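Local coordinates for leucine rich repeat and phosphatase domain containing protein (PDB 3EMU), which carries a dual-specificity phosphatase domain whose signature motif lacks the usual cysteine and arginine, so phosphatase activity is uncertain, at residues Ile104-Leu109 against Pro129-Glu134. Residues are numbered along the deposited sequence; the frame is centred on the assembly and turned at random.
Sequences IVIAFL and PLIDIE
Ile106 meets Ile131 and Ile133 through a single atom, its terminal methyl CD1, which faces the CD1 methyls of both loop isoleucines. The tighter approach is Ile106 CD1 to Ile133 CD1 at 3.6 Å, tip to tip. Ile131 instead lies roughly at right angles to the Ile106 chain, and its CD1 stands 4.1 Å from Ile106 CD1. Because Ile131 CD1 and Ile133 CD1 are 3.7 Å apart, the three methyls form a compact, nearly equilateral triangle.

Side-chain reach lets segments with distant backbones meet: Ile106 CA and Ile133 CA are 10.6 Å apart, and only side-chain ends bridge the interval. Ile106 contributes a fully extended CG1-CD1 arm (chi2 175°). In Ile131, CG1 is anti to the backbone N (chi1 -168°), which carries the arm to the helix side. The loop is stretched out here, with Ile131 CA and Ile133 CA 6.3 Å apart, and both residues direct CB toward the helix. Only 78 Å² is buried in total, about half of it on Ile106, and no hydrogen bond crosses.

Neighbouring helices enlarge this apolar patch. Phe121 of helix 117-127 touches both Ile106 and Ile131, while helix 135-151 supplies Leu141 to Ile106 and Ile138 to Ile133. Beyond Ile133, Glu134 is the N-cap residue of helix 135-151, and its backbone N is hydrogen-bonded to Asn99 OD1; Asp132 shares backbone hydrogen bonding with Val98.

Val98 and Asn99 belong to the connection between strand 89-94 and helix 100-112, where dual-specificity phosphatases carry their phosphate-binding P-loop. Here it lacks the signature cysteine and arginine, so it is the structural counterpart of that loop, with phosphate binding and catalysis not established. The contact thus joins the helix following that connection to the link between the last two helices of the phosphatase fold.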
loop_
_atom_site.group_PDB
_atom_site.type_symbol
_atom_site.label_atom_id
_atom_site.label_comp_id
_atom_site.label_asym_id
_atom_site.label_seq_id
_atom_site.Cartn_x
_atom_site.Cartn_y
_atom_site.Cartn_z
ATOM N N ILE A 104 2.506 -3.108 1.446
ATOM C CA ILE A 104 1.059 -3.221 1.317
ATOM C C ILE A 104 0.588 -3.040 -0.123
ATOM O O ILE A 104 -0.317 -3.759 -0.575
ATOM C CB ILE A 104 0.287 -2.238 2.284
ATOM C CG1 ILE A 104 0.414 -2.688 3.727
ATOM C CG2 ILE A 104 -1.229 -2.115 1.936
ATOM C CD1 ILE A 104 -0.190 -4.060 4.003
ATOM N N VAL A 105 1.140 -2.046 -0.819
ATOM C CA VAL A 105 0.751 -1.778 -2.200
ATOM C C VAL A 105 1.105 -2.974 -3.106
ATOM O O VAL A 105 0.339 -3.346 -4.005
ATOM C CB VAL A 105 1.351 -0.425 -2.740
ATOM C CG1 VAL A 105 1.220 -0.295 -4.246
ATOM C CG2 VAL A 105 0.673 0.804 -2.059
ATOM N N ILE A 106 2.268 -3.569 -2.859
ATOM C CA ILE A 106 2.645 -4.777 -3.532
ATOM C C ILE A 106 1.619 -5.940 -3.309
ATOM O O ILE A 106 1.179 -6.529 -4.289
ATOM C CB ILE A 106 4.061 -5.201 -3.174
ATOM C CG1 ILE A 106 5.067 -4.172 -3.736
ATOM C CG2 ILE A 106 4.350 -6.632 -3.711
ATOM C CD1 ILE A 106 6.538 -4.420 -3.338
ATOM N N ALA A 107 1.292 -6.264 -2.047
ATOM C CA ALA A 107 0.295 -7.270 -1.728
ATOM C C ALA A 107 -1.009 -7.027 -2.508
ATOM O O ALA A 107 -1.588 -7.963 -3.122
ATOM C CB ALA A 107 0.030 -7.300 -0.245
ATOM N N PHE A 108 -1.466 -5.770 -2.498
ATOM C CA PHE A 108 -2.648 -5.395 -3.227
ATOM C C PHE A 108 -2.608 -5.715 -4.735
ATOM O O PHE A 108 -3.565 -6.266 -5.281
ATOM C CB PHE A 108 -2.991 -3.922 -3.025
ATOM C CG PHE A 108 -4.130 -3.472 -3.883
ATOM C CD1 PHE A 108 -5.466 -3.853 -3.566
ATOM C CD2 PHE A 108 -3.897 -2.733 -5.042
ATOM C CE1 PHE A 108 -6.542 -3.497 -4.379
ATOM C CE2 PHE A 108 -4.968 -2.371 -5.857
ATOM C CZ PHE A 108 -6.295 -2.763 -5.525
ATOM N N LEU A 109 -1.538 -5.330 -5.421
ATOM C CA LEU A 109 -1.407 -5.571 -6.855
ATOM C C LEU A 109 -1.191 -7.062 -7.175
ATOM O O LEU A 109 -1.636 -7.537 -8.224
ATOM C CB LEU A 109 -0.218 -4.799 -7.395
ATOM C CG LEU A 109 -0.185 -3.260 -7.368
ATOM C CD1 LEU A 109 1.234 -2.796 -7.819
ATOM C CD2 LEU A 109 -1.248 -2.631 -8.259
ATOM N N PRO A 129 11.127 4.938 -6.971
ATOM C CA PRO A 129 12.535 4.470 -6.865
ATOM C C PRO A 129 13.084 4.427 -5.437
ATOM O O PRO A 129 14.023 3.710 -5.181
ATOM C CB PRO A 129 13.326 5.490 -7.714
ATOM C CG PRO A 129 12.241 6.338 -8.459
ATOM C CD PRO A 129 11.030 6.278 -7.575
ATOM N N LEU A 130 12.447 5.122 -4.505
ATOM C CA LEU A 130 12.880 5.096 -3.098
ATOM C C LEU A 130 12.486 3.844 -2.305
ATOM O O LEU A 130 12.849 3.705 -1.141
ATOM C CB LEU A 130 12.364 6.343 -2.362
ATOM C CG LEU A 130 12.923 7.699 -2.851
ATOM C CD1 LEU A 130 12.594 8.805 -1.848
ATOM C CD2 LEU A 130 14.452 7.629 -3.097
ATOM N N ILE A 131 11.728 2.948 -2.923
ATOM C CA ILE A 131 11.361 1.679 -2.291
ATOM C C ILE A 131 12.522 0.982 -1.540
ATOM O O ILE A 131 13.622 0.721 -2.093
ATOM C CB ILE A 131 10.706 0.716 -3.352
ATOM C CG1 ILE A 131 10.056 -0.489 -2.683
ATOM C CG2 ILE A 131 11.696 0.331 -4.498
ATOM C CD1 ILE A 131 9.087 -1.249 -3.617
ATOM N N ASP A 132 12.289 0.645 -0.276
ATOM C CA ASP A 132 13.337 -0.039 0.476
ATOM C C ASP A 132 12.741 -0.873 1.581
ATOM O O ASP A 132 12.634 -0.451 2.743
ATOM C CB ASP A 132 14.378 0.969 1.007
ATOM C CG ASP A 132 15.561 0.285 1.702
ATOM O OD1 ASP A 132 15.761 -0.956 1.553
ATOM O OD2 ASP A 132 16.271 1.001 2.432
ATOM N N ILE A 133 12.330 -2.074 1.205
ATOM C CA ILE A 133 11.480 -2.853 2.098
ATOM C C ILE A 133 12.367 -3.778 2.873
ATOM O O ILE A 133 13.148 -4.471 2.269
ATOM C CB ILE A 133 10.372 -3.661 1.296
ATOM C CG1 ILE A 133 9.500 -2.677 0.521
ATOM C CG2 ILE A 133 9.538 -4.565 2.259
ATOM C CD1 ILE A 133 8.562 -3.289 -0.544
ATOM N N GLU A 134 12.242 -3.808 4.192
ATOM C CA GLU A 134 12.985 -4.781 5.007
ATOM C C GLU A 134 12.724 -6.253 4.623
ATOM O O GLU A 134 11.601 -6.642 4.307
ATOM C CB GLU A 134 12.698 -4.565 6.500
ATOM C CG GLU A 134 13.039 -3.165 7.007
ATOM C CD GLU A 134 12.721 -2.970 8.501
ATOM O OE1 GLU A 134 11.734 -3.537 9.048
ATOM O OE2 GLU A 134 13.492 -2.212 9.139
#